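Local coordinates for protein dihydropteroate synthase (Stenotrophomonas maltophilia, PDB 7L6P) that probably catalyses the condensation of para-aminobenzoate with a dihydropterin diphosphate to give 7,8-dihydropteroate, the precursor of folates, at residues T212-S217 with L258-R263; A172-F177 with E218-L223; H56-V61 with A99-V104; N128-L133 with G156-M161; D140-T145 with A188-K193. All blocks are in the same frame, centred on the assembly; numbering follows the deposited sequence. Where two conformers were deposited one is given.

In the fold
Five contacts tie together successive parts of an eight-stranded TIM barrel. From the N terminus, contact 3 closes first, joining helix 49-62 to the end of helix 84-101 around strand 67-71. The others overlap. Contact 4 links the loops after strands 126-129 and 149-152 at the imidazole-bearing mouth. Contact 5, which crosses it, sets helix 138-145 against the turn after helix 170-188; Leu-133 of contact 4 packs on Ala-142 and Phe-190 of contact 5. Contact 2 crosses contact 5, bringing helix 170-188 to the loop after helix 207-215, and contact 1 in turn crosses contact 2, pairing helix 207-215 with helix 250-262. None nests inside another, and contacts 2 and 3 lie about 33 Å apart between centres.

Contact 1 (T212-S217 with L258-R263); sequences TLLARS and LIAVQR
Arg-263 NH1 reaches across to Ala-215 O in a 2.8 Å hydrogen bond, joining the C-terminal ends of two helices, 207-215 and 250-262, on the outside of the TIM barrel. The oxygen lies almost in the guanidinium plane and is approached on a lone pair in the carbonyl plane, with an N-H...O angle of 154°. A carbonyl near a helix end has lost its next-turn partner within the helix, so a long cationic side chain is a fitting donor. Arg-263 suits the task because its chain runs extended from CG to NE, carrying CD past Leu-214 O before the guanidinium arrives.

Deeper in, the contact is apolar. The CG of Leu-214 stands anti to its own nitrogen (chi1 178°), which sends the two methyls over helix 250-262: CD1 settles on Ala-260, 3.7 Å from its CB, while CD2 meets Ile-259 CG2 at 4.1 Å, the two branched chains crossing at about a right angle. The small Ala-260 lets the leucine come close to the helix backbone, and Leu-214 CD1 is just 3.6 Å from Ala-260 CA. Val-286 of the second subunit also packs on Leu-214, and Trp-283 of that subunit on Arg-263, so this pairing forms part of the dimer interface.

Ser-217 completes the seam. Its OG rests 3.3 Å from Arg-263 CB and 3.0 Å from Leu-214 O, and shares a water with the other helix: the water is 2.6 Å from Ser-217 OG and donates to Ala-260 O at 3.0 Å.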
# COMPACT_ATOMS: atom_id res chain seq x y z
N THR A 212 16.92 2.10 4.63
CA THR A 212 17.99 1.32 4.04
C THR A 212 17.76 -0.19 4.28
O THR A 212 17.76 -0.98 3.33
CB THR A 212 19.34 1.80 4.59
OG1 THR A 212 19.65 3.10 4.04
CG2 THR A 212 20.47 0.82 4.26
N LEU A 213 17.47 -0.57 5.53
CA LEU A 213 17.16 -1.97 5.82
C LEU A 213 15.95 -2.47 5.03
O LEU A 213 15.96 -3.59 4.52
CB LEU A 213 16.89 -2.16 7.31
CG LEU A 213 18.11 -2.15 8.20
CD1 LEU A 213 17.67 -1.95 9.64
CD2 LEU A 213 18.95 -3.46 8.00
N LEU A 214 14.88 -1.67 4.97
CA LEU A 214 13.68 -2.12 4.26
C LEU A 214 13.98 -2.28 2.78
O LEU A 214 13.59 -3.28 2.17
CB LEU A 214 12.52 -1.14 4.45
CG LEU A 214 11.23 -1.49 3.69
CD1 LEU A 214 10.72 -2.88 4.08
CD2 LEU A 214 10.12 -0.41 3.87
N ALA A 215 14.72 -1.34 2.20
CA ALA A 215 14.99 -1.39 0.77
C ALA A 215 15.87 -2.59 0.40
O ALA A 215 15.65 -3.23 -0.63
CB ALA A 215 15.64 -0.09 0.31
N ARG A 216 16.89 -2.88 1.22
CA ARG A 216 17.81 -3.99 0.98
C ARG A 216 17.46 -5.22 1.81
O ARG A 216 18.31 -6.09 1.99
CB ARG A 216 19.25 -3.55 1.25
CG ARG A 216 19.53 -2.09 0.86
CD ARG A 216 20.94 -1.86 0.32
NE ARG A 216 21.97 -1.84 1.36
CZ ARG A 216 22.59 -0.74 1.78
NH1 ARG A 216 22.27 0.46 1.31
NH2 ARG A 216 23.56 -0.85 2.68
N SER A 217 16.21 -5.33 2.30
CA SER A 217 15.88 -6.46 3.18
C SER A 217 15.95 -7.81 2.48
O SER A 217 16.11 -8.84 3.15
CB SER A 217 14.49 -6.28 3.78
OG SER A 217 13.52 -6.18 2.77
N LEU A 258 3.46 -3.89 2.55
CA LEU A 258 3.46 -4.44 1.20
C LEU A 258 4.87 -4.50 0.64
O LEU A 258 5.29 -5.52 0.06
CB LEU A 258 2.55 -3.61 0.28
CG LEU A 258 2.46 -3.98 -1.19
CD1 LEU A 258 2.21 -5.47 -1.38
CD2 LEU A 258 1.30 -3.19 -1.81
N ILE A 259 5.62 -3.41 0.78
CA ILE A 259 7.00 -3.36 0.31
C ILE A 259 7.84 -4.40 1.03
O ILE A 259 8.69 -5.06 0.42
CB ILE A 259 7.59 -1.95 0.49
CG1 ILE A 259 6.80 -0.93 -0.34
CG2 ILE A 259 9.10 -1.94 0.20
CD1 ILE A 259 7.13 0.52 0.01
N ALA A 260 7.66 -4.52 2.34
CA ALA A 260 8.41 -5.52 3.10
C ALA A 260 8.13 -6.92 2.58
O ALA A 260 9.03 -7.76 2.52
CB ALA A 260 8.06 -5.41 4.59
N VAL A 261 6.87 -7.20 2.23
CA VAL A 261 6.52 -8.52 1.71
C VAL A 261 7.10 -8.72 0.31
O VAL A 261 7.61 -9.80 -0.02
CB VAL A 261 5.00 -8.72 1.75
CG1 VAL A 261 4.57 -9.95 0.91
CG2 VAL A 261 4.57 -8.84 3.19
N GLN A 262 7.04 -7.69 -0.52
CA GLN A 262 7.65 -7.81 -1.84
C GLN A 262 9.14 -8.12 -1.75
O GLN A 262 9.71 -8.68 -2.68
CB GLN A 262 7.44 -6.53 -2.64
CG GLN A 262 5.98 -6.22 -2.92
CD GLN A 262 5.79 -4.87 -3.55
OE1 GLN A 262 6.50 -3.92 -3.25
NE2 GLN A 262 4.83 -4.79 -4.48
N ARG A 263 9.80 -7.71 -0.67
CA ARG A 263 11.24 -7.91 -0.54
C ARG A 263 11.59 -9.05 0.39
O ARG A 263 12.75 -9.18 0.80
CB ARG A 263 11.90 -6.60 -0.12
CG ARG A 263 11.46 -5.49 -1.06
CD ARG A 263 12.36 -4.28 -1.15
NE ARG A 263 11.83 -3.38 -2.17
CZ ARG A 263 12.56 -2.51 -2.85
NH1 ARG A 263 13.85 -2.35 -2.61
NH2 ARG A 263 11.99 -1.84 -3.85
O HOH W 1 11.44 -7.00 4.06

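Contact 2 (A172-F177 with E218-L223); sequences AEVHGF and ERFLEL
His-175 leans from helix 170-188 onto the 3-10 segment 218-223, and each part of it finds a different neighbour. Its CB sits 3.9 Å from Phe-220 CE2, at the rim of a ring whose edge also receives the backbone nitrogen of His-175. Because CG is anti to that nitrogen (chi1 -176°), the imidazole swings out over the 3-10 turns and offers one face to Arg-219. There the guanidinium stacks flat on it, centres 3.6 Å apart and planes 21° from parallel. His-175 CG lies near Arg-219 NE and ND1 near NH2. The closest approach is His-175 CD2, 3.3 Å from Arg-219 CZ and over the middle of the guanidinium, while CE1 is 3.5 Å from Arg-219 NH2. At the tip, His-175 NE2 faces the guanidinium nitrogens without a hydrogen bond and has Leu-223 CD2 at 3.9 Å. Arg-219 was modelled in two conformers, so the stack belongs to one of them and may not be permanent; a long chain bent at chi2 suits such a solvent-side cover.

Beneath, Val-174 CG1 touches Phe-220 CE2 at 3.6 Å, the two side chains crossing at about a right angle. Phe-220 is the buried wedge: it also meets Leu-213 of helix 207-215, Leu-178 of helix 170-188 and Ile-197 of strand 195-198, so the loop leading to strand 227-229 is pinned between two barrel helices and a strand.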
# COMPACT_ATOMS: atom_id res chain seq x y z
N ALA A 172 25.17 -4.47 6.83
CA ALA A 172 26.21 -5.43 7.21
C ALA A 172 26.19 -5.72 8.71
O ALA A 172 26.42 -6.86 9.13
CB ALA A 172 27.59 -4.91 6.79
N GLU A 173 25.89 -4.71 9.53
CA GLU A 173 25.92 -4.88 10.98
C GLU A 173 24.71 -5.65 11.48
O GLU A 173 24.82 -6.42 12.44
CB GLU A 173 26.03 -3.52 11.66
CG GLU A 173 27.40 -2.93 11.49
CD GLU A 173 27.54 -1.52 12.09
OE1 GLU A 173 27.22 -1.34 13.29
OE2 GLU A 173 27.99 -0.62 11.35
N VAL A 174 23.53 -5.40 10.89
CA VAL A 174 22.35 -6.19 11.22
C VAL A 174 22.54 -7.63 10.76
O VAL A 174 22.20 -8.57 11.48
CB VAL A 174 21.07 -5.56 10.61
CG1 VAL A 174 19.89 -6.50 10.75
CG2 VAL A 174 20.74 -4.24 11.29
N HIS A 175 23.08 -7.81 9.56
CA HIS A 175 23.42 -9.14 9.09
C HIS A 175 24.35 -9.85 10.07
O HIS A 175 24.04 -10.95 10.55
CB HIS A 175 24.06 -9.06 7.70
CG HIS A 175 24.36 -10.38 7.09
ND1 HIS A 175 25.61 -10.97 7.15
CD2 HIS A 175 23.58 -11.24 6.39
CE1 HIS A 175 25.59 -12.13 6.53
NE2 HIS A 175 24.37 -12.32 6.06
N GLY A 176 25.48 -9.22 10.40
CA GLY A 176 26.47 -9.87 11.26
C GLY A 176 25.87 -10.26 12.59
O GLY A 176 26.11 -11.36 13.09
N PHE A 177 25.04 -9.38 13.15
CA PHE A 177 24.39 -9.67 14.41
C PHE A 177 23.52 -10.91 14.29
O PHE A 177 23.64 -11.85 15.09
CB PHE A 177 23.54 -8.48 14.86
CG PHE A 177 22.66 -8.76 16.06
CD1 PHE A 177 21.37 -9.28 15.90
CD2 PHE A 177 23.09 -8.44 17.34
CE1 PHE A 177 20.54 -9.50 17.01
CE2 PHE A 177 22.26 -8.67 18.45
CZ PHE A 177 20.98 -9.22 18.27
N GLU A 218 15.83 -7.85 1.15
CA GLU A 218 15.96 -9.13 0.46
C GLU A 218 17.31 -9.77 0.71
O GLU A 218 17.42 -10.99 0.62
CB GLU A 218 15.73 -8.94 -1.03
CG GLU A 218 15.17 -10.12 -1.73
CD GLU A 218 14.64 -9.72 -3.08
OE1 GLU A 218 14.43 -8.49 -3.28
OE2 GLU A 218 14.44 -10.63 -3.92
N ARG A 219 18.32 -8.97 1.06
CA ARG A 219 19.65 -9.48 1.38
C ARG A 219 19.59 -10.58 2.44
O ARG A 219 20.42 -11.50 2.44
CB ARG A 219 20.53 -8.31 1.85
CG ARG A 219 22.01 -8.57 1.91
CD ARG A 219 22.50 -8.68 3.35
NE ARG A 219 23.87 -9.18 3.41
CZ ARG A 219 24.21 -10.45 3.23
NH1 ARG A 219 23.31 -11.38 2.98
NH2 ARG A 219 25.50 -10.79 3.28
N PHE A 220 18.64 -10.49 3.37
CA PHE A 220 18.60 -11.38 4.52
C PHE A 220 17.93 -12.73 4.24
O PHE A 220 17.94 -13.60 5.12
CB PHE A 220 17.93 -10.66 5.70
CG PHE A 220 18.66 -9.40 6.12
CD1 PHE A 220 18.44 -8.20 5.47
CD2 PHE A 220 19.57 -9.42 7.18
CE1 PHE A 220 19.12 -7.02 5.86
CE2 PHE A 220 20.24 -8.25 7.58
CZ PHE A 220 20.01 -7.05 6.91
N LEU A 221 17.35 -12.92 3.05
CA LEU A 221 16.83 -14.23 2.71
C LEU A 221 17.93 -15.26 2.61
O LEU A 221 17.66 -16.46 2.71
CB LEU A 221 16.07 -14.17 1.38
CG LEU A 221 14.73 -13.44 1.43
CD1 LEU A 221 14.16 -13.40 0.04
CD2 LEU A 221 13.79 -14.10 2.43
N GLU A 222 19.18 -14.82 2.43
CA GLU A 222 20.30 -15.75 2.36
C GLU A 222 20.53 -16.45 3.69
O GLU A 222 21.18 -17.48 3.74
CB GLU A 222 21.56 -15.04 1.88
N LEU A 223 20.08 -15.86 4.80
CA LEU A 223 20.15 -16.57 6.08
C LEU A 223 19.31 -17.85 6.09
O LEU A 223 19.51 -18.70 6.95
CB LEU A 223 19.73 -15.65 7.23
CG LEU A 223 20.73 -14.50 7.34
CD1 LEU A 223 20.33 -13.39 8.36
CD2 LEU A 223 22.09 -15.09 7.67

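Contact 3 (H56-V61 with A99-V104); sequences HGLKLV and AARTRV
Leu-58 CD2 presses on the Thr-102 methyl CG2 at 3.5 Å, in the apolar half of this contact between consecutive outer helices of the TIM barrel. One turn further along helix 49-62, Val-61 CG2 reaches Val-104 CG2 tip to tip at 4.1 Å and has Thr-102 CG2 at 4.2 Å, so that one threonine methyl meets both aliphatic residues.

A second kind of meeting joins carbon and charge: Leu-58 CD1 comes to 3.5 Å from Arg-101 NH2, the guanidinium being brought there by a chain bent at chi3. Arginine fits this solvent-exposed position, since NH2 touches the methyl while the group can still meet water.

The polar interactions are made away from the shared surface. Thr-102 turns its OG1 back to Leu-98 O in a hydrogen bond; with chi1 at 70° that leaves CG2 facing helix 49-62. A beta-branched residue with one polar and one methyl branch suits this place at a helix end. Arg-21 separately binds Ala-99 O and Val-104 O.

No hydrogen bond or ion pair gives direction to the pairing, so the hold between the two segments is van der Waals contact, chiefly between methyls.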
# COMPACT_ATOMS: atom_id res chain seq x y z
N HIS A 56 -10.25 -8.23 21.87
CA HIS A 56 -9.47 -7.60 20.81
C HIS A 56 -8.76 -8.65 19.96
O HIS A 56 -8.73 -8.53 18.72
CB HIS A 56 -8.47 -6.62 21.43
CG HIS A 56 -7.57 -5.94 20.44
ND1 HIS A 56 -8.06 -5.17 19.40
CD2 HIS A 56 -6.23 -5.91 20.33
CE1 HIS A 56 -7.05 -4.70 18.69
NE2 HIS A 56 -5.92 -5.14 19.23
N GLY A 57 -8.21 -9.68 20.59
CA GLY A 57 -7.58 -10.75 19.82
C GLY A 57 -8.55 -11.45 18.89
O GLY A 57 -8.24 -11.74 17.74
N LEU A 58 -9.74 -11.77 19.41
CA LEU A 58 -10.79 -12.38 18.60
C LEU A 58 -11.16 -11.49 17.42
O LEU A 58 -11.41 -11.99 16.32
CB LEU A 58 -12.01 -12.64 19.47
CG LEU A 58 -11.73 -13.61 20.63
CD1 LEU A 58 -12.93 -13.71 21.55
CD2 LEU A 58 -11.36 -14.97 20.11
N LYS A 59 -11.22 -10.17 17.63
CA LYS A 59 -11.57 -9.25 16.55
C LYS A 59 -10.50 -9.22 15.47
O LYS A 59 -10.82 -9.16 14.27
CB LYS A 59 -11.78 -7.84 17.11
CG LYS A 59 -11.81 -6.73 16.06
CD LYS A 59 -11.36 -5.40 16.70
CE LYS A 59 -10.97 -4.32 15.67
NZ LYS A 59 -9.50 -3.99 15.74
N LEU A 60 -9.23 -9.27 15.86
CA LEU A 60 -8.17 -9.28 14.87
C LEU A 60 -8.23 -10.55 14.03
O LEU A 60 -7.96 -10.52 12.82
CB LEU A 60 -6.80 -9.15 15.55
CG LEU A 60 -6.54 -7.77 16.18
CD1 LEU A 60 -5.09 -7.63 16.62
CD2 LEU A 60 -6.95 -6.66 15.21
N VAL A 61 -8.62 -11.67 14.66
CA VAL A 61 -8.75 -12.91 13.92
C VAL A 61 -9.87 -12.81 12.89
O VAL A 61 -9.65 -13.06 11.70
CB VAL A 61 -8.97 -14.09 14.89
CG1 VAL A 61 -9.35 -15.36 14.13
CG2 VAL A 61 -7.71 -14.31 15.72
N ALA A 99 -5.98 -19.05 23.37
CA ALA A 99 -5.64 -20.38 22.87
C ALA A 99 -6.87 -21.27 22.79
O ALA A 99 -7.00 -22.08 21.86
CB ALA A 99 -4.57 -21.03 23.75
N ALA A 100 -7.78 -21.14 23.75
CA ALA A 100 -8.96 -21.99 23.80
C ALA A 100 -10.08 -21.53 22.88
O ALA A 100 -11.02 -22.30 22.66
CB ALA A 100 -9.47 -22.06 25.24
N ARG A 101 -10.01 -20.31 22.34
CA ARG A 101 -11.11 -19.77 21.56
C ARG A 101 -10.74 -19.44 20.12
O ARG A 101 -11.59 -18.96 19.37
CB ARG A 101 -11.68 -18.53 22.25
CG ARG A 101 -12.37 -18.89 23.56
CD ARG A 101 -12.59 -17.72 24.48
NE ARG A 101 -13.57 -16.79 23.96
CZ ARG A 101 -14.04 -15.75 24.65
NH1 ARG A 101 -13.63 -15.51 25.89
NH2 ARG A 101 -14.95 -14.96 24.09
N THR A 102 -9.49 -19.69 19.70
CA THR A 102 -9.08 -19.56 18.31
C THR A 102 -8.22 -20.76 17.94
O THR A 102 -7.69 -21.46 18.81
CB THR A 102 -8.26 -18.28 18.04
OG1 THR A 102 -6.97 -18.40 18.66
CG2 THR A 102 -8.94 -17.07 18.60
N ARG A 103 -8.08 -20.99 16.64
CA ARG A 103 -7.22 -22.04 16.12
C ARG A 103 -5.88 -21.51 15.64
O ARG A 103 -5.03 -22.29 15.20
CB ARG A 103 -7.93 -22.77 14.96
N VAL A 104 -5.65 -20.20 15.75
CA VAL A 104 -4.43 -19.56 15.26
C VAL A 104 -3.30 -19.68 16.28
O VAL A 104 -3.54 -19.87 17.48
CB VAL A 104 -4.69 -18.09 14.89
CG1 VAL A 104 -5.90 -17.96 13.97
CG2 VAL A 104 -4.87 -17.25 16.14

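Contact 4 (N128-L133 with G156-M161); sequences NDIYGL and GEPGHM
Tyr-131 turns its CG nearly anti to its backbone nitrogen (chi1 -151°), and with chi2 at only 19° its ring presents a face to Pro-158. Pro-158 CD sits over the middle of that face, 3.6 Å from the Tyr-131 ring centroid and 6° from the ring normal, a CH-pi contact. Proline suits this place because CD, next to the ring nitrogen, carries C-H groups that can point into the pi face. It is also the second residue of a type II turn, Glu-157 to His-160, in which Gly-159 takes the third place, where positive phi is needed.

Beside this CH-pi contact, Ile-130 CD1 approaches Pro-158 CB at 4.2 Å. A water in the ring plane lies 2.9 Å from Tyr-131 OH and bonds weakly to Gly-156 O. Asp-129 shapes the tyrosine's own turn: its OD1 accepts from Tyr-131 N at 2.7 Å, an Asx turn.

Both segments lie at the C-terminal mouth of the TIM barrel, and the Ile-130 side chain is about 3 Å, nearest atoms, from an imidazole bound in the active site, probably from the crystallisation liquor. Strand 126-129 leads into the first segment and strand 149-152 precedes the second; Ile-130 packs on Met-152, and Phe-111 touches both Tyr-131 and Pro-158.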
# COMPACT_ATOMS: atom_id res chain seq x y z
N ASN A 128 8.35 -14.22 20.47
CA ASN A 128 8.77 -13.07 19.68
C ASN A 128 9.65 -12.21 20.59
O ASN A 128 9.14 -11.58 21.52
CB ASN A 128 7.55 -12.30 19.18
CG ASN A 128 7.89 -11.28 18.11
OD1 ASN A 128 8.95 -11.34 17.48
ND2 ASN A 128 6.99 -10.31 17.91
N ASP A 129 10.96 -12.20 20.35
CA ASP A 129 11.92 -11.63 21.31
C ASP A 129 12.63 -10.41 20.72
O ASP A 129 13.46 -10.55 19.81
CB ASP A 129 12.94 -12.68 21.74
CG ASP A 129 13.96 -12.14 22.75
OD1 ASP A 129 13.81 -10.99 23.26
OD2 ASP A 129 14.91 -12.87 23.05
N ILE A 130 12.35 -9.23 21.28
CA ILE A 130 13.03 -8.01 20.84
C ILE A 130 14.54 -8.07 21.11
O ILE A 130 15.32 -7.37 20.45
CB ILE A 130 12.44 -6.75 21.51
CG1 ILE A 130 12.62 -6.79 23.03
CG2 ILE A 130 10.97 -6.56 21.16
CD1 ILE A 130 12.41 -5.42 23.68
N TYR A 131 14.97 -8.86 22.10
CA TYR A 131 16.37 -8.89 22.55
C TYR A 131 17.19 -9.98 21.88
O TYR A 131 18.38 -10.12 22.21
CB TYR A 131 16.45 -9.06 24.07
CG TYR A 131 17.69 -8.44 24.70
CD1 TYR A 131 18.43 -7.47 24.03
CD2 TYR A 131 18.13 -8.84 25.96
CE1 TYR A 131 19.57 -6.90 24.60
CE2 TYR A 131 19.29 -8.28 26.54
CZ TYR A 131 19.99 -7.30 25.85
OH TYR A 131 21.12 -6.73 26.41
N GLY A 132 16.59 -10.80 21.04
CA GLY A 132 17.34 -11.84 20.34
C GLY A 132 17.88 -12.92 21.24
O GLY A 132 19.02 -13.37 21.04
N LEU A 133 17.10 -13.35 22.23
CA LEU A 133 17.52 -14.35 23.21
C LEU A 133 18.79 -13.94 23.95
O LEU A 133 19.53 -14.80 24.42
CB LEU A 133 17.71 -15.74 22.56
CG LEU A 133 16.49 -16.35 21.84
CD1 LEU A 133 16.81 -17.70 21.22
CD2 LEU A 133 15.30 -16.47 22.79
N GLY A 156 20.84 -1.37 21.66
CA GLY A 156 20.37 -0.98 22.97
C GLY A 156 19.88 -2.17 23.78
O GLY A 156 20.09 -3.33 23.43
N GLU A 157 19.21 -1.86 24.88
CA GLU A 157 18.69 -2.87 25.79
C GLU A 157 17.21 -2.66 25.99
O GLU A 157 16.70 -1.55 25.79
CB GLU A 157 19.38 -2.84 27.16
CG GLU A 157 20.81 -2.37 27.17
CD GLU A 157 21.30 -2.16 28.60
OE1 GLU A 157 21.15 -3.09 29.42
OE2 GLU A 157 21.80 -1.06 28.89
N PRO A 158 16.47 -3.71 26.38
CA PRO A 158 15.05 -3.54 26.70
C PRO A 158 14.84 -2.46 27.76
O PRO A 158 15.41 -2.55 28.85
CB PRO A 158 14.64 -4.92 27.23
CG PRO A 158 15.62 -5.88 26.55
CD PRO A 158 16.91 -5.12 26.45
N GLY A 159 14.07 -1.42 27.45
CA GLY A 159 13.82 -0.36 28.39
C GLY A 159 14.70 0.85 28.23
O GLY A 159 14.47 1.86 28.88
N HIS A 160 15.79 0.72 27.48
CA HIS A 160 16.73 1.82 27.24
C HIS A 160 17.09 1.81 25.76
O HIS A 160 18.11 1.23 25.37
CB HIS A 160 17.95 1.71 28.14
CG HIS A 160 17.59 1.46 29.57
ND1 HIS A 160 17.31 0.21 30.06
CD2 HIS A 160 17.46 2.31 30.61
CE1 HIS A 160 17.01 0.29 31.35
NE2 HIS A 160 17.11 1.56 31.71
N MET A 161 16.26 2.45 24.96
CA MET A 161 16.54 2.59 23.55
C MET A 161 17.52 3.73 23.32
O MET A 161 17.60 4.68 24.09
CB MET A 161 15.24 2.82 22.78
CG MET A 161 14.98 1.86 21.61
SD MET A 161 15.19 0.09 22.00
CE MET A 161 14.07 -0.12 23.39
O HOH W 2 22.75 -4.70 25.08

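Contact 5 (D140-T145 with A188-K193); sequences DAAAAT and AGFAKK
The Phe-190 ring meets helix 138-145 mainly through its outer end. Ala-142 CB stands at the edge, in the ring plane and 3.9 Å from Phe-190 CZ, while the helix backbone comes in obliquely: Phe-190 CE1 is 3.4 Å from Ala-143 CA and Phe-190 CZ lies 3.4 Å from Ala-143 N. The methyl of Ala-143 adds a further touch, its CB 3.5 Å from Phe-190 CE1. The small methyls of Ala-142 and Ala-143 let the ring approach the helix backbone closely. With CG beside its own nitrogen (chi1 -87°), Phe-190 brings its far carbons to the helix although its CB does not point there. Beyond helix 138-145, the ring also touches Val-149 of strand 149-152 and Leu-133 of the loop after strand 126-129.

In the TIM barrel this is where helix 170-188 ends and the chain turns back toward strand 195-198. Gly-189 closes the helix in a Schellman motif, its positive phi being easy for a residue without CB, and the turn sets Ala-188 and Phe-190 against the neighbouring helix. The CB of Ala-188 points to that helix and lies 4.1 Å from Asp-140 OD1. This carboxylate makes a van der Waals contact at a solvent-exposed position, where an acidic residue can stay hydrated. One turn further along the helix, Ala-143 meets the backbone of the turn as well as the aromatic ring: Ala-188 O comes to 3.7 Å from Ala-143 CB.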
# COMPACT_ATOMS: atom_id res chain seq x y z
N ASP A 140 18.68 -20.77 26.49
CA ASP A 140 18.38 -22.14 26.89
C ASP A 140 16.90 -22.33 27.15
O ASP A 140 16.34 -23.40 26.86
CB ASP A 140 19.18 -22.54 28.12
CG ASP A 140 20.64 -22.74 27.84
OD1 ASP A 140 20.97 -23.05 26.67
OD2 ASP A 140 21.46 -22.63 28.79
N ALA A 141 16.23 -21.32 27.71
CA ALA A 141 14.83 -21.49 28.07
C ALA A 141 13.98 -21.68 26.83
O ALA A 141 13.16 -22.60 26.77
CB ALA A 141 14.35 -20.28 28.88
N ALA A 142 14.20 -20.85 25.81
CA ALA A 142 13.45 -20.93 24.56
C ALA A 142 13.78 -22.19 23.76
O ALA A 142 12.91 -22.74 23.06
CB ALA A 142 13.72 -19.68 23.73
N ALA A 143 15.04 -22.63 23.80
CA ALA A 143 15.41 -23.89 23.17
C ALA A 143 14.56 -25.03 23.71
O ALA A 143 14.03 -25.85 22.95
CB ALA A 143 16.89 -24.20 23.38
N ALA A 144 14.39 -25.06 25.04
CA ALA A 144 13.68 -26.14 25.69
C ALA A 144 12.18 -26.11 25.42
O ALA A 144 11.53 -27.16 25.51
CB ALA A 144 13.94 -26.08 27.19
N THR A 145 11.62 -24.95 25.07
CA THR A 145 10.18 -24.89 24.83
C THR A 145 9.79 -25.62 23.55
O THR A 145 8.71 -26.21 23.48
CB THR A 145 9.70 -23.44 24.75
OG1 THR A 145 10.21 -22.85 23.55
CG2 THR A 145 10.16 -22.65 25.95
N ALA A 188 22.77 -23.77 21.06
CA ALA A 188 21.88 -24.08 22.17
C ALA A 188 20.92 -25.24 21.86
O ALA A 188 20.19 -25.67 22.75
CB ALA A 188 21.09 -22.83 22.57
N GLY A 189 20.90 -25.74 20.63
CA GLY A 189 20.11 -26.92 20.31
C GLY A 189 18.90 -26.69 19.42
O GLY A 189 18.11 -27.62 19.22
N PHE A 190 18.72 -25.48 18.89
CA PHE A 190 17.57 -25.21 18.04
C PHE A 190 17.67 -25.97 16.73
O PHE A 190 18.73 -26.00 16.10
CB PHE A 190 17.48 -23.71 17.73
CG PHE A 190 16.74 -22.90 18.75
CD1 PHE A 190 17.38 -22.48 19.91
CD2 PHE A 190 15.42 -22.52 18.54
CE1 PHE A 190 16.70 -21.72 20.85
CE2 PHE A 190 14.74 -21.75 19.48
CZ PHE A 190 15.37 -21.35 20.63
N ALA A 191 16.54 -26.46 16.25
CA ALA A 191 16.46 -26.86 14.86
C ALA A 191 16.10 -25.63 14.04
O ALA A 191 15.54 -24.67 14.57
CB ALA A 191 15.42 -27.96 14.67
N LYS A 192 16.51 -25.64 12.77
CA LYS A 192 16.30 -24.46 11.92
C LYS A 192 14.83 -24.16 11.70
O LYS A 192 14.44 -22.99 11.58
CB LYS A 192 17.00 -24.64 10.57
CG LYS A 192 18.44 -24.16 10.55
CD LYS A 192 18.54 -22.66 10.33
CE LYS A 192 19.99 -22.19 10.18
NZ LYS A 192 20.00 -20.70 9.87
N LYS A 193 13.99 -25.20 11.65
CA LYS A 193 12.56 -24.94 11.47
C LYS A 193 11.99 -24.08 12.58
O LYS A 193 10.89 -23.53 12.43
CB LYS A 193 11.77 -26.26 11.38
CG LYS A 193 11.89 -27.17 12.58
CD LYS A 193 10.99 -28.41 12.41
CE LYS A 193 10.42 -28.91 13.74
NZ LYS A 193 11.50 -29.40 14.65